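Local atomic coordinates of superoxide dismutase [Fe] (Sulfolobus acidocaldarius, PDB entry 1B06), a protein that converts superoxide radicals to hydrogen peroxide and molecular oxygen, using one iron ion bound in each subunit. Residues A[27-32]-A[177-182]; A[49-54]-A[68-73]; A[111-116]-A[120-125]; A[125-130]-A[186-191]; A[148-153]-A[158-163]. All coordinates share one frame; numbering follows the deposited sequence.

How the contacts relate
Along the chain, contact 2 comes first to close, within the alpha-hairpin domain, where helices 27-57 and 67-89 pair; contacts 3, 4 and 5 all lie in the C-terminal domain, and contact 1 joins the two domains near the iron. Contacts 1 and 2 both use helix 27-57, yet their centres are 32 Å apart, since they lie toward opposite ends of that helix. Contacts 3 and 4 follow each other on helix 116-129, share Glu125 and lie 13 Å apart between centres. Contact 5, on strand 147-153, touches both, largely through Ile149, packing helix on sheet, and contact 1 meets contact 4 at Tyr180. Contacts 2 to 5 all touch the third subunit, so both domains take part in the tetramer.

Contact 1 (A[27-32]-A[177-182]); sequences KDIIDV and YLQYKN
The start of helix 27-57, the first long helix of the alpha-hairpin domain, meets the short helix 177-180 of the C-terminal domain beside the iron site, and Ile29 and Leu178 carry the junction. Their CA atoms are 6.6 Å apart, the nearest backbone approach between the two segments. The two side chains run past each other in opposite directions, with Ile29 CG1 against Leu178 CB at 3.8 Å. CG1 of Ile29 stands anti to the carbonyl carbon (chi1 -77°), and from it CD1 extends across the Gln179 chain at about a right angle, coming to 3.6 Å from Gln179 CB. Leu178 in turn places CD1 alongside the first helix, 4.0 Å from the carbonyl O of Asp28 and 4.2 Å from Asp28 CB. No hydrogen bond joins the two segments; they meet through van der Waals contact. Polar ties lie just outside: Gln179 OE1 accepts from Ser26 N, its NE2 donates to Pro23 O, and Tyr177 OH bonds to His37 NE2 of the second subunit. The side chain of Ile29 is about 4 Å from that of the iron ligand His33 and about 8 Å from the iron itself, which places the junction next to the metal centre. Tyr180 carries the packing on to the following helix, 184-191, where it touches Asp186, Tyr187 and Ala190.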
# COMPACT_ATOMS: atom_id res chain seq x y z
N LYS A 27 20.47 25.50 0.85
CA LYS A 27 21.14 24.97 -0.33
C LYS A 27 21.67 23.57 -0.08
O LYS A 27 21.82 22.79 -1.01
CB LYS A 27 22.29 25.89 -0.74
CG LYS A 27 23.40 26.00 0.28
CD LYS A 27 24.01 27.40 0.30
CE LYS A 27 24.74 27.68 1.62
NZ LYS A 27 26.01 26.92 1.74
N ASP A 28 21.95 23.25 1.18
CA ASP A 28 22.46 21.93 1.54
C ASP A 28 21.42 20.87 1.19
O ASP A 28 21.77 19.76 0.78
CB ASP A 28 22.76 21.86 3.03
CG ASP A 28 23.98 22.66 3.41
OD1 ASP A 28 24.81 22.94 2.52
OD2 ASP A 28 24.11 23.00 4.60
N ILE A 29 20.15 21.21 1.37
CA ILE A 29 19.06 20.29 1.08
C ILE A 29 18.86 20.19 -0.43
O ILE A 29 18.83 19.10 -0.98
CB ILE A 29 17.76 20.77 1.74
CG1 ILE A 29 17.79 20.46 3.24
CG2 ILE A 29 16.56 20.11 1.08
CD1 ILE A 29 16.71 21.16 4.04
N ILE A 30 18.73 21.34 -1.08
CA ILE A 30 18.51 21.38 -2.52
C ILE A 30 19.59 20.64 -3.30
O ILE A 30 19.30 19.90 -4.24
CB ILE A 30 18.44 22.84 -3.02
CG1 ILE A 30 17.30 23.56 -2.31
CG2 ILE A 30 18.22 22.88 -4.53
CD1 ILE A 30 15.91 23.00 -2.64
N ASP A 31 20.84 20.83 -2.89
CA ASP A 31 21.96 20.17 -3.56
C ASP A 31 21.82 18.65 -3.61
O ASP A 31 21.80 18.06 -4.70
CB ASP A 31 23.26 20.55 -2.85
CG ASP A 31 24.49 20.02 -3.57
OD1 ASP A 31 24.55 20.13 -4.81
OD2 ASP A 31 25.39 19.50 -2.88
N VAL A 32 21.72 18.01 -2.45
CA VAL A 32 21.58 16.55 -2.38
C VAL A 32 20.20 16.05 -2.83
O VAL A 32 20.07 14.94 -3.33
CB VAL A 32 21.87 16.04 -0.95
CG1 VAL A 32 20.82 16.55 0.01
CG2 VAL A 32 21.92 14.53 -0.95
N TYR A 177 14.63 17.51 6.52
CA TYR A 177 15.34 17.08 7.73
C TYR A 177 16.61 17.81 8.13
O TYR A 177 16.78 18.17 9.30
CB TYR A 177 15.62 15.58 7.70
CG TYR A 177 15.32 14.93 9.03
CD1 TYR A 177 14.02 14.52 9.36
CD2 TYR A 177 16.31 14.80 10.00
CE1 TYR A 177 13.72 14.01 10.62
CE2 TYR A 177 16.03 14.29 11.26
CZ TYR A 177 14.73 13.90 11.57
OH TYR A 177 14.45 13.42 12.83
N LEU A 178 17.52 18.03 7.19
CA LEU A 178 18.77 18.71 7.48
C LEU A 178 18.56 20.06 8.16
O LEU A 178 19.33 20.46 9.03
CB LEU A 178 19.57 18.92 6.19
CG LEU A 178 20.28 17.72 5.57
CD1 LEU A 178 21.14 18.20 4.41
CD2 LEU A 178 21.13 17.01 6.62
N GLN A 179 17.49 20.75 7.78
CA GLN A 179 17.19 22.07 8.31
C GLN A 179 16.13 22.12 9.41
O GLN A 179 16.29 22.82 10.41
CB GLN A 179 16.77 22.99 7.16
CG GLN A 179 16.45 24.41 7.58
CD GLN A 179 16.07 25.27 6.39
OE1 GLN A 179 16.14 24.82 5.25
NE2 GLN A 179 15.68 26.51 6.66
N TYR A 180 15.04 21.38 9.22
CA TYR A 180 13.94 21.37 10.18
C TYR A 180 13.85 20.14 11.08
O TYR A 180 13.03 20.10 12.00
CB TYR A 180 12.62 21.53 9.43
CG TYR A 180 12.52 22.82 8.64
CD1 TYR A 180 12.98 22.89 7.32
CD2 TYR A 180 11.97 23.97 9.20
CE1 TYR A 180 12.90 24.08 6.59
CE2 TYR A 180 11.88 25.15 8.48
CZ TYR A 180 12.35 25.20 7.18
OH TYR A 180 12.26 26.38 6.48
N LYS A 181 14.68 19.14 10.82
CA LYS A 181 14.64 17.91 11.60
C LYS A 181 13.22 17.35 11.53
O LYS A 181 12.61 17.33 10.46
CB LYS A 181 15.02 18.19 13.05
CG LYS A 181 16.44 17.77 13.41
CD LYS A 181 17.28 18.95 13.83
CE LYS A 181 18.68 18.52 14.22
NZ LYS A 181 18.81 18.26 15.68
N ASN A 182 12.68 16.91 12.66
CA ASN A 182 11.34 16.33 12.66
C ASN A 182 10.21 17.36 12.65
O ASN A 182 9.04 17.00 12.77
CB ASN A 182 11.17 15.42 13.88
CG ASN A 182 11.21 16.18 15.19
OD1 ASN A 182 12.00 17.11 15.36
ND2 ASN A 182 10.35 15.78 16.12

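Contact 2 (A[49-54]-A[68-73]); sequences LDRLEK and QGILRG
The guanidinium of Arg51 is the flat group here, and Ile70 CD1 approaches it obliquely, 4.3 Å from Arg51 NE. Both residues belong to the antiparallel helical hairpin of the N-terminal domain, in which helix 27-57 lies against helix 67-89. The nitrogens of the guanidinium have partners beyond the two segments: NE forms a salt bridge with Asp66 OD1 of the fourth subunit, NH1 bonds to Gly63 O of that subunit, and NH2 bonds to Gln64 O of the same chain. With all three nitrogens engaged, the group is held by polar bonds, and its meeting with the isoleucine is a van der Waals touch of a methyl on the guanidinium. Arg51 thus links the hairpin to the tetramer interface, where its side chain also packs on Tyr65 of the fourth subunit. Ile70 is the central side chain of the contact: its CB points toward helix 27-57, and its two outer branches divide the work. CD1 serves the arginine, while CG2 serves Leu52, whose side chain also packs on Leu74. Within the two segments the backbones come nearest at Leu52 and Ile70, with CA atoms 7.2 Å apart. No hydrogen bond crosses between the segments, and Leu52 CB lies 4.3 Å from Ile70 CG2.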
# COMPACT_ATOMS: atom_id res chain seq x y z
N LEU A 49 14.36 -0.02 -17.17
CA LEU A 49 13.83 -0.01 -18.53
C LEU A 49 14.73 -0.89 -19.41
O LEU A 49 14.26 -1.53 -20.35
CB LEU A 49 13.81 1.42 -19.07
CG LEU A 49 12.61 2.28 -18.66
CD1 LEU A 49 12.73 3.67 -19.29
CD2 LEU A 49 11.32 1.62 -19.11
N ASP A 50 16.02 -0.93 -19.09
CA ASP A 50 16.96 -1.76 -19.82
C ASP A 50 16.53 -3.22 -19.68
O ASP A 50 16.47 -3.96 -20.66
CB ASP A 50 18.37 -1.58 -19.26
CG ASP A 50 18.98 -0.24 -19.61
OD1 ASP A 50 18.58 0.34 -20.64
OD2 ASP A 50 19.86 0.23 -18.86
N ARG A 51 16.23 -3.63 -18.45
CA ARG A 51 15.81 -5.00 -18.17
C ARG A 51 14.48 -5.32 -18.85
O ARG A 51 14.33 -6.39 -19.44
CB ARG A 51 15.68 -5.22 -16.66
CG ARG A 51 16.93 -5.77 -16.03
CD ARG A 51 16.77 -5.93 -14.53
NE ARG A 51 16.18 -7.22 -14.16
CZ ARG A 51 16.76 -8.40 -14.35
NH1 ARG A 51 17.96 -8.48 -14.92
NH2 ARG A 51 16.15 -9.52 -13.96
N LEU A 52 13.53 -4.40 -18.77
CA LEU A 52 12.23 -4.62 -19.40
C LEU A 52 12.40 -4.77 -20.91
O LEU A 52 11.75 -5.60 -21.55
CB LEU A 52 11.28 -3.45 -19.10
CG LEU A 52 9.83 -3.60 -19.58
CD1 LEU A 52 9.24 -4.91 -19.05
CD2 LEU A 52 9.00 -2.42 -19.10
N GLU A 53 13.28 -3.96 -21.48
CA GLU A 53 13.54 -4.02 -22.91
C GLU A 53 14.11 -5.39 -23.29
O GLU A 53 13.68 -5.99 -24.28
CB GLU A 53 14.53 -2.92 -23.29
CG GLU A 53 14.63 -2.66 -24.77
CD GLU A 53 15.62 -1.55 -25.08
OE1 GLU A 53 16.82 -1.76 -24.86
OE2 GLU A 53 15.18 -0.48 -25.56
N LYS A 54 15.07 -5.86 -22.51
CA LYS A 54 15.69 -7.16 -22.75
C LYS A 54 14.65 -8.26 -22.69
O LYS A 54 14.64 -9.18 -23.51
CB LYS A 54 16.76 -7.44 -21.70
CG LYS A 54 18.12 -6.85 -22.01
CD LYS A 54 19.17 -7.40 -21.06
CE LYS A 54 20.40 -6.52 -21.01
NZ LYS A 54 20.57 -5.86 -19.68
N GLN A 68 7.11 -8.57 -11.24
CA GLN A 68 6.58 -7.63 -10.26
C GLN A 68 7.69 -6.74 -9.70
O GLN A 68 7.44 -5.59 -9.34
CB GLN A 68 5.90 -8.38 -9.11
CG GLN A 68 4.43 -8.66 -9.35
CD GLN A 68 3.63 -7.39 -9.53
OE1 GLN A 68 3.49 -6.60 -8.61
NE2 GLN A 68 3.09 -7.19 -10.73
N GLY A 69 8.90 -7.27 -9.63
CA GLY A 69 10.01 -6.48 -9.13
C GLY A 69 10.35 -5.37 -10.10
O GLY A 69 10.72 -4.26 -9.70
N ILE A 70 10.22 -5.66 -11.39
CA ILE A 70 10.52 -4.68 -12.43
C ILE A 70 9.41 -3.63 -12.54
O ILE A 70 9.68 -2.43 -12.57
CB ILE A 70 10.68 -5.38 -13.80
CG1 ILE A 70 11.91 -6.29 -13.77
CG2 ILE A 70 10.81 -4.34 -14.92
CD1 ILE A 70 12.00 -7.26 -14.94
N LEU A 71 8.16 -4.09 -12.60
CA LEU A 71 7.02 -3.19 -12.71
C LEU A 71 6.84 -2.27 -11.51
O LEU A 71 6.63 -1.07 -11.68
CB LEU A 71 5.74 -3.99 -12.93
CG LEU A 71 5.62 -4.66 -14.30
CD1 LEU A 71 4.33 -5.46 -14.36
CD2 LEU A 71 5.66 -3.61 -15.41
N ARG A 72 6.90 -2.81 -10.30
CA ARG A 72 6.74 -1.97 -9.12
C ARG A 72 7.95 -1.04 -8.95
O ARG A 72 7.83 0.07 -8.43
CB ARG A 72 6.55 -2.84 -7.87
CG ARG A 72 5.82 -2.10 -6.76
CD ARG A 72 5.15 -3.02 -5.75
NE ARG A 72 4.47 -2.26 -4.71
CZ ARG A 72 5.02 -1.90 -3.55
NH1 ARG A 72 6.28 -2.22 -3.28
NH2 ARG A 72 4.31 -1.21 -2.67
N GLY A 73 9.12 -1.49 -9.41
CA GLY A 73 10.30 -0.66 -9.31
C GLY A 73 10.16 0.53 -10.23
O GLY A 73 10.71 1.60 -9.98

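Contact 3 (A[111-116]-A[120-125]); sequences KQYGSF and KQVFSE
Phe116 and Lys120 stand one turn apart in helix 116-129, joined by backbone and side chain alike. Lys120 N donates to Phe116 O at 2.9 Å, with an N-H...O angle of 159°. Phe116 holds CG anti to its own N (chi1 178°), bringing the ring round to the lysine. The Lys120 chain bends at chi2, chi3 and chi4 and brings CD obliquely to the ring, 3.5 Å from Phe116 CZ; its NZ is 4.0 Å from Phe116 CE2. Further on, Lys120 O accepts both Ser124 N and Ser124 OG from opposite faces of its plane, the hydroxyl at 2.9 Å.

The other half of the contact spans the turn between two helices. Val122 CG1 comes near the plane of the Tyr113 ring at its edge, 4.5 Å from CE2. Gly114, with positive phi, ends helix 103-113, and Ser115 is the N-cap of the next helix. Tyr113 and Val122 both pack on Ile149 of strand 147-153, and Tyr113 OH bonds to Leu147 O, which joins the helix pair to that strand.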
# COMPACT_ATOMS: atom_id res chain seq x y z
N LYS A 111 -14.13 30.09 -5.16
CA LYS A 111 -15.43 29.45 -5.34
C LYS A 111 -15.58 28.13 -4.59
O LYS A 111 -16.67 27.79 -4.12
CB LYS A 111 -15.67 29.21 -6.83
CG LYS A 111 -15.68 30.47 -7.66
CD LYS A 111 -16.32 30.20 -9.00
CE LYS A 111 -16.15 31.39 -9.93
NZ LYS A 111 -16.01 30.95 -11.35
N GLN A 112 -14.48 27.39 -4.47
CA GLN A 112 -14.53 26.08 -3.81
C GLN A 112 -14.06 26.07 -2.37
O GLN A 112 -14.40 25.16 -1.61
CB GLN A 112 -13.72 25.07 -4.64
CG GLN A 112 -14.28 24.88 -6.05
CD GLN A 112 -13.42 23.99 -6.91
OE1 GLN A 112 -12.56 23.26 -6.42
NE2 GLN A 112 -13.65 24.03 -8.22
N TYR A 113 -13.28 27.06 -1.97
CA TYR A 113 -12.78 27.11 -0.60
C TYR A 113 -13.18 28.38 0.12
O TYR A 113 -12.91 28.53 1.31
CB TYR A 113 -11.27 26.94 -0.60
CG TYR A 113 -10.83 25.58 -1.07
CD1 TYR A 113 -10.73 25.29 -2.43
CD2 TYR A 113 -10.54 24.57 -0.16
CE1 TYR A 113 -10.36 24.02 -2.87
CE2 TYR A 113 -10.16 23.30 -0.59
CZ TYR A 113 -10.07 23.03 -1.94
OH TYR A 113 -9.70 21.77 -2.36
N GLY A 114 -13.83 29.29 -0.60
CA GLY A 114 -14.26 30.54 0.00
C GLY A 114 -13.21 31.63 -0.07
O GLY A 114 -13.53 32.79 -0.32
N SER A 115 -11.96 31.26 0.15
CA SER A 115 -10.87 32.23 0.10
C SER A 115 -9.52 31.52 0.11
O SER A 115 -9.44 30.33 0.42
CB SER A 115 -10.95 33.18 1.29
OG SER A 115 -10.65 32.52 2.50
N PHE A 116 -8.46 32.25 -0.22
CA PHE A 116 -7.12 31.68 -0.23
C PHE A 116 -6.68 31.28 1.18
O PHE A 116 -5.94 30.31 1.35
CB PHE A 116 -6.14 32.70 -0.82
CG PHE A 116 -4.71 32.23 -0.82
CD1 PHE A 116 -4.36 31.05 -1.48
CD2 PHE A 116 -3.72 32.95 -0.17
CE1 PHE A 116 -3.05 30.60 -1.49
CE2 PHE A 116 -2.40 32.51 -0.17
CZ PHE A 116 -2.07 31.33 -0.83
N LYS A 120 -5.55 27.56 2.22
CA LYS A 120 -4.24 27.38 2.85
C LYS A 120 -4.38 26.55 4.13
O LYS A 120 -3.55 25.69 4.41
CB LYS A 120 -3.65 28.74 3.19
CG LYS A 120 -2.15 28.80 3.10
CD LYS A 120 -1.72 30.11 2.48
CE LYS A 120 -0.70 30.80 3.35
NZ LYS A 120 -1.03 32.23 3.54
N GLN A 121 -5.42 26.82 4.90
CA GLN A 121 -5.67 26.10 6.14
C GLN A 121 -5.98 24.64 5.87
O GLN A 121 -5.43 23.75 6.52
CB GLN A 121 -6.86 26.72 6.88
CG GLN A 121 -6.51 27.93 7.72
CD GLN A 121 -7.73 28.73 8.12
OE1 GLN A 121 -8.83 28.18 8.25
NE2 GLN A 121 -7.55 30.03 8.31
N VAL A 122 -6.87 24.39 4.91
CA VAL A 122 -7.27 23.02 4.58
C VAL A 122 -6.13 22.24 3.93
O VAL A 122 -5.93 21.06 4.24
CB VAL A 122 -8.49 23.01 3.63
CG1 VAL A 122 -8.90 21.57 3.34
CG2 VAL A 122 -9.64 23.76 4.28
N PHE A 123 -5.39 22.89 3.04
CA PHE A 123 -4.27 22.23 2.39
C PHE A 123 -3.19 21.86 3.41
O PHE A 123 -2.61 20.78 3.36
CB PHE A 123 -3.66 23.13 1.31
CG PHE A 123 -2.65 22.43 0.43
CD1 PHE A 123 -1.33 22.31 0.84
CD2 PHE A 123 -3.04 21.88 -0.78
CE1 PHE A 123 -0.40 21.65 0.04
CE2 PHE A 123 -2.11 21.21 -1.59
CZ PHE A 123 -0.79 21.09 -1.18
N SER A 124 -2.94 22.77 4.35
CA SER A 124 -1.94 22.52 5.38
C SER A 124 -2.39 21.40 6.32
O SER A 124 -1.59 20.56 6.73
CB SER A 124 -1.67 23.80 6.17
OG SER A 124 -0.96 24.75 5.39
N GLU A 125 -3.68 21.39 6.65
CA GLU A 125 -4.23 20.37 7.53
C GLU A 125 -4.08 18.99 6.88
O GLU A 125 -3.74 18.01 7.55
CB GLU A 125 -5.71 20.64 7.82
CG GLU A 125 -6.26 19.83 8.98
CD GLU A 125 -7.74 20.07 9.23
OE1 GLU A 125 -8.25 21.12 8.80
OE2 GLU A 125 -8.38 19.20 9.86

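Contact 4 (A[125-130]-A[186-191]); sequences ESANSL and DYLNAW
Leu188 of helix 184-191 reaches across to the C-terminal part of helix 116-129, meeting Ala127 and Asn128. From a CB directed toward that helix, CG stands anti to the carbonyl carbon (chi1 -69°), and the fork beyond it makes the contact. CD1 has two neighbours: it lies 3.9 Å from Ala127 CB and 3.4 Å from Asn128 OD1. The same methyl is 3.7 Å from Asn128 ND2, so it rests against the whole head of the amide. CD2 takes the other side of the fork, 4.0 Å from Ala127 CB, and the alanine methyl therefore faces both leucine branches. Asn128 and Leu188 pass each other in opposite directions, and the backbones stay well apart, with the CA atoms of Ala127 and Leu188 at 8.0 Å. Leu188 also touches Val169 of strand 165-170, and the side chain of Leu188 is about 12 Å from the bound iron. On the other helix, Ser129 OG donates to Ser126 O at 2.7 Å, and Asn128 ND2 makes a weak bond to Ser124 O. With no hydrogen bond crossing, the segments meet by van der Waals contact, apolar at buried Ala127 and methyl against amide at exposed Asn128.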
# COMPACT_ATOMS: atom_id res chain seq x y z
N GLU A 125 -3.68 21.39 6.65
CA GLU A 125 -4.23 20.37 7.53
C GLU A 125 -4.08 18.99 6.88
O GLU A 125 -3.74 18.01 7.55
CB GLU A 125 -5.71 20.64 7.82
CG GLU A 125 -6.26 19.83 8.98
CD GLU A 125 -7.74 20.07 9.23
OE1 GLU A 125 -8.25 21.12 8.80
OE2 GLU A 125 -8.38 19.20 9.86
N SER A 126 -4.33 18.92 5.58
CA SER A 126 -4.20 17.68 4.83
C SER A 126 -2.74 17.22 4.77
O SER A 126 -2.44 16.05 4.98
CB SER A 126 -4.73 17.87 3.42
OG SER A 126 -6.07 18.31 3.44
N ALA A 127 -1.84 18.17 4.49
CA ALA A 127 -0.41 17.89 4.41
C ALA A 127 0.14 17.35 5.72
O ALA A 127 1.00 16.47 5.74
CB ALA A 127 0.35 19.15 4.02
N ASN A 128 -0.35 17.89 6.83
CA ASN A 128 0.11 17.46 8.14
C ASN A 128 -0.48 16.13 8.58
O ASN A 128 0.01 15.52 9.52
CB ASN A 128 -0.21 18.53 9.18
CG ASN A 128 0.82 19.63 9.20
OD1 ASN A 128 1.99 19.39 9.51
ND2 ASN A 128 0.40 20.84 8.87
N SER A 129 -1.53 15.68 7.89
CA SER A 129 -2.18 14.41 8.23
C SER A 129 -1.54 13.21 7.55
O SER A 129 -1.81 12.07 7.90
CB SER A 129 -3.67 14.46 7.88
OG SER A 129 -3.87 14.30 6.49
N LEU A 130 -0.67 13.48 6.57
CA LEU A 130 0.02 12.43 5.84
C LEU A 130 0.84 11.52 6.77
O LEU A 130 1.73 11.99 7.47
CB LEU A 130 0.93 13.06 4.78
CG LEU A 130 1.97 12.15 4.12
CD1 LEU A 130 1.28 11.18 3.18
CD2 LEU A 130 2.98 12.99 3.36
N ASP A 186 6.79 23.07 10.50
CA ASP A 186 7.55 24.30 10.31
C ASP A 186 7.98 24.41 8.85
O ASP A 186 7.97 25.50 8.28
CB ASP A 186 8.81 24.30 11.19
CG ASP A 186 8.48 24.45 12.66
OD1 ASP A 186 7.32 24.19 13.05
OD2 ASP A 186 9.39 24.84 13.42
N TYR A 187 8.35 23.28 8.25
CA TYR A 187 8.78 23.25 6.86
C TYR A 187 7.62 23.62 5.95
O TYR A 187 7.78 24.40 5.01
CB TYR A 187 9.31 21.84 6.51
CG TYR A 187 9.23 21.46 5.05
CD1 TYR A 187 10.02 22.11 4.09
CD2 TYR A 187 8.40 20.43 4.61
CE1 TYR A 187 9.97 21.74 2.74
CE2 TYR A 187 8.34 20.05 3.26
CZ TYR A 187 9.13 20.71 2.33
OH TYR A 187 9.07 20.34 1.01
N LEU A 188 6.44 23.08 6.24
CA LEU A 188 5.26 23.37 5.43
C LEU A 188 4.89 24.86 5.47
O LEU A 188 4.47 25.42 4.46
CB LEU A 188 4.07 22.53 5.89
CG LEU A 188 4.19 21.03 5.61
CD1 LEU A 188 3.15 20.25 6.43
CD2 LEU A 188 4.03 20.78 4.11
N ASN A 189 5.07 25.49 6.62
CA ASN A 189 4.77 26.91 6.75
C ASN A 189 5.77 27.73 5.93
O ASN A 189 5.41 28.74 5.33
CB ASN A 189 4.84 27.33 8.21
CG ASN A 189 3.52 27.14 8.92
OD1 ASN A 189 2.47 27.15 8.29
ND2 ASN A 189 3.57 26.96 10.24
N ALA A 190 7.02 27.29 5.90
CA ALA A 190 8.06 27.99 5.15
C ALA A 190 7.84 27.84 3.64
O ALA A 190 8.01 28.80 2.89
CB ALA A 190 9.43 27.45 5.51
N TRP A 191 7.46 26.63 3.22
CA TRP A 191 7.23 26.32 1.82
C TRP A 191 6.28 27.29 1.11
O TRP A 191 6.48 27.61 -0.06
CB TRP A 191 6.72 24.87 1.70
CG TRP A 191 6.16 24.52 0.34
CD1 TRP A 191 6.87 24.31 -0.81
CD2 TRP A 191 4.78 24.39 -0.01
NE1 TRP A 191 6.00 24.07 -1.86
CE2 TRP A 191 4.72 24.11 -1.39
CE3 TRP A 191 3.58 24.49 0.72
CZ2 TRP A 191 3.51 23.92 -2.06
CZ3 TRP A 191 2.38 24.31 0.05
CH2 TRP A 191 2.35 24.03 -1.33

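Contact 5 (A[148-153]-A[158-163]); sequences QIMTVE and NHIAEL
Asn158 grips the end of strand 147-153 by its amide, and this is the tight part of the contact. Its ND2 donates to Thr151 O at 2.9 Å, a nearly straight bond (N-H...O 164°) in the plane of the amide. The same nitrogen reaches Glu153 OE2 at 3.3 Å, from above the carboxylate, whose plane stands 88° to the amide. Glu153 has a stronger partner in Arg72 of the second subunit. Met150 CG packs against the backbone O of Asn158 at 3.4 Å. With an alanine here in place of Asn158, Thr151 O and Glu153 OE2 would probably both lose the donor they share, and the returning loop one of its ties to the strand. Beside Asn158, Val152 CG1 lies over one face of the His159 ring, 4.2 Å from its centroid, in a CH-pi contact; the ring is held at both nitrogens, as hydrogen bonds link ND1 with Tyr139 OH and NE2 with His155 O. Packing is looser toward Ile160, where CD1 meets Gln148 CG at 3.9 Å and Met150 CE at 4.4 Å. Beyond it, the type II turn from Ile160 to Leu163 carries partly exposed Glu162 away from the strand, where Glu162 OE2 accepts from Val165 N of the third subunit. The arrangement is a loop folding back along a strand, outermost within this chain, of the antiparallel sheet in the C-terminal domain of iron/manganese superoxide dismutases, at a subunit interface.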
# COMPACT_ATOMS: atom_id res chain seq x y z
N GLN A 148 -9.04 19.00 -6.54
CA GLN A 148 -8.96 17.97 -5.51
C GLN A 148 -7.64 17.84 -4.76
O GLN A 148 -6.59 17.65 -5.37
CB GLN A 148 -9.33 16.62 -6.13
CG GLN A 148 -9.40 15.49 -5.14
CD GLN A 148 -10.57 15.60 -4.20
OE1 GLN A 148 -11.71 15.77 -4.62
NE2 GLN A 148 -10.29 15.51 -2.90
N ILE A 149 -7.71 17.94 -3.44
CA ILE A 149 -6.54 17.80 -2.59
C ILE A 149 -6.33 16.31 -2.32
O ILE A 149 -7.31 15.57 -2.18
CB ILE A 149 -6.72 18.48 -1.22
CG1 ILE A 149 -6.74 20.00 -1.37
CG2 ILE A 149 -5.59 18.07 -0.28
CD1 ILE A 149 -7.07 20.72 -0.08
N MET A 150 -5.08 15.87 -2.24
CA MET A 150 -4.81 14.47 -1.96
C MET A 150 -3.44 14.25 -1.34
O MET A 150 -2.48 14.95 -1.68
CB MET A 150 -4.94 13.64 -3.25
CG MET A 150 -4.80 12.12 -3.04
SD MET A 150 -5.98 11.39 -1.87
CE MET A 150 -7.51 11.92 -2.59
N THR A 151 -3.35 13.31 -0.42
CA THR A 151 -2.09 12.97 0.20
C THR A 151 -1.62 11.70 -0.51
O THR A 151 -2.35 10.71 -0.58
CB THR A 151 -2.22 12.71 1.72
OG1 THR A 151 -3.34 11.85 1.96
CG2 THR A 151 -2.41 14.02 2.47
N VAL A 152 -0.42 11.74 -1.06
CA VAL A 152 0.13 10.60 -1.77
C VAL A 152 1.19 9.93 -0.90
O VAL A 152 2.09 10.60 -0.37
CB VAL A 152 0.75 11.06 -3.12
CG1 VAL A 152 1.49 9.91 -3.79
CG2 VAL A 152 -0.36 11.57 -4.03
N GLU A 153 1.05 8.62 -0.72
CA GLU A 153 2.00 7.86 0.09
C GLU A 153 3.14 7.38 -0.81
O GLU A 153 2.90 6.89 -1.92
CB GLU A 153 1.28 6.69 0.77
CG GLU A 153 0.57 7.12 2.05
CD GLU A 153 -0.52 6.16 2.48
OE1 GLU A 153 -0.22 4.97 2.72
OE2 GLU A 153 -1.68 6.59 2.59
N ASN A 158 -2.07 6.47 -4.02
CA ASN A 158 -3.17 7.43 -3.88
C ASN A 158 -3.38 8.42 -5.02
O ASN A 158 -4.23 9.29 -4.91
CB ASN A 158 -3.06 8.22 -2.56
CG ASN A 158 -3.05 7.32 -1.35
OD1 ASN A 158 -3.23 6.10 -1.45
ND2 ASN A 158 -2.85 7.91 -0.18
N HIS A 159 -2.62 8.30 -6.10
CA HIS A 159 -2.80 9.22 -7.22
C HIS A 159 -4.18 8.97 -7.80
O HIS A 159 -4.70 7.86 -7.73
CB HIS A 159 -1.80 8.95 -8.35
CG HIS A 159 -0.41 9.45 -8.08
ND1 HIS A 159 -0.12 10.78 -7.90
CD2 HIS A 159 0.76 8.78 -7.99
CE1 HIS A 159 1.18 10.92 -7.71
NE2 HIS A 159 1.74 9.72 -7.76
N ILE A 160 -4.78 10.01 -8.38
CA ILE A 160 -6.07 9.84 -9.03
C ILE A 160 -5.67 9.80 -10.50
O ILE A 160 -5.08 10.76 -11.03
CB ILE A 160 -7.02 11.02 -8.74
CG1 ILE A 160 -7.40 11.04 -7.25
CG2 ILE A 160 -8.28 10.88 -9.58
CD1 ILE A 160 -8.31 12.19 -6.86
N ALA A 161 -5.96 8.67 -11.15
CA ALA A 161 -5.60 8.44 -12.55
C ALA A 161 -5.87 9.56 -13.53
O ALA A 161 -6.95 10.13 -13.56
CB ALA A 161 -6.27 7.15 -13.04
N GLU A 162 -4.85 9.87 -14.34
CA GLU A 162 -4.91 10.89 -15.39
C GLU A 162 -5.02 12.37 -15.03
O GLU A 162 -4.85 13.22 -15.89
CB GLU A 162 -6.06 10.56 -16.35
CG GLU A 162 -6.13 9.10 -16.77
CD GLU A 162 -7.11 8.89 -17.90
OE1 GLU A 162 -8.31 9.20 -17.73
OE2 GLU A 162 -6.69 8.43 -18.98
N LEU A 163 -5.29 12.69 -13.77
CA LEU A 163 -5.42 14.09 -13.39
C LEU A 163 -4.09 14.83 -13.29
O LEU A 163 -3.11 14.29 -12.76
CB LEU A 163 -6.18 14.20 -12.06
CG LEU A 163 -7.58 13.59 -11.99
CD1 LEU A 163 -8.31 14.15 -10.78
CD2 LEU A 163 -8.35 13.90 -13.26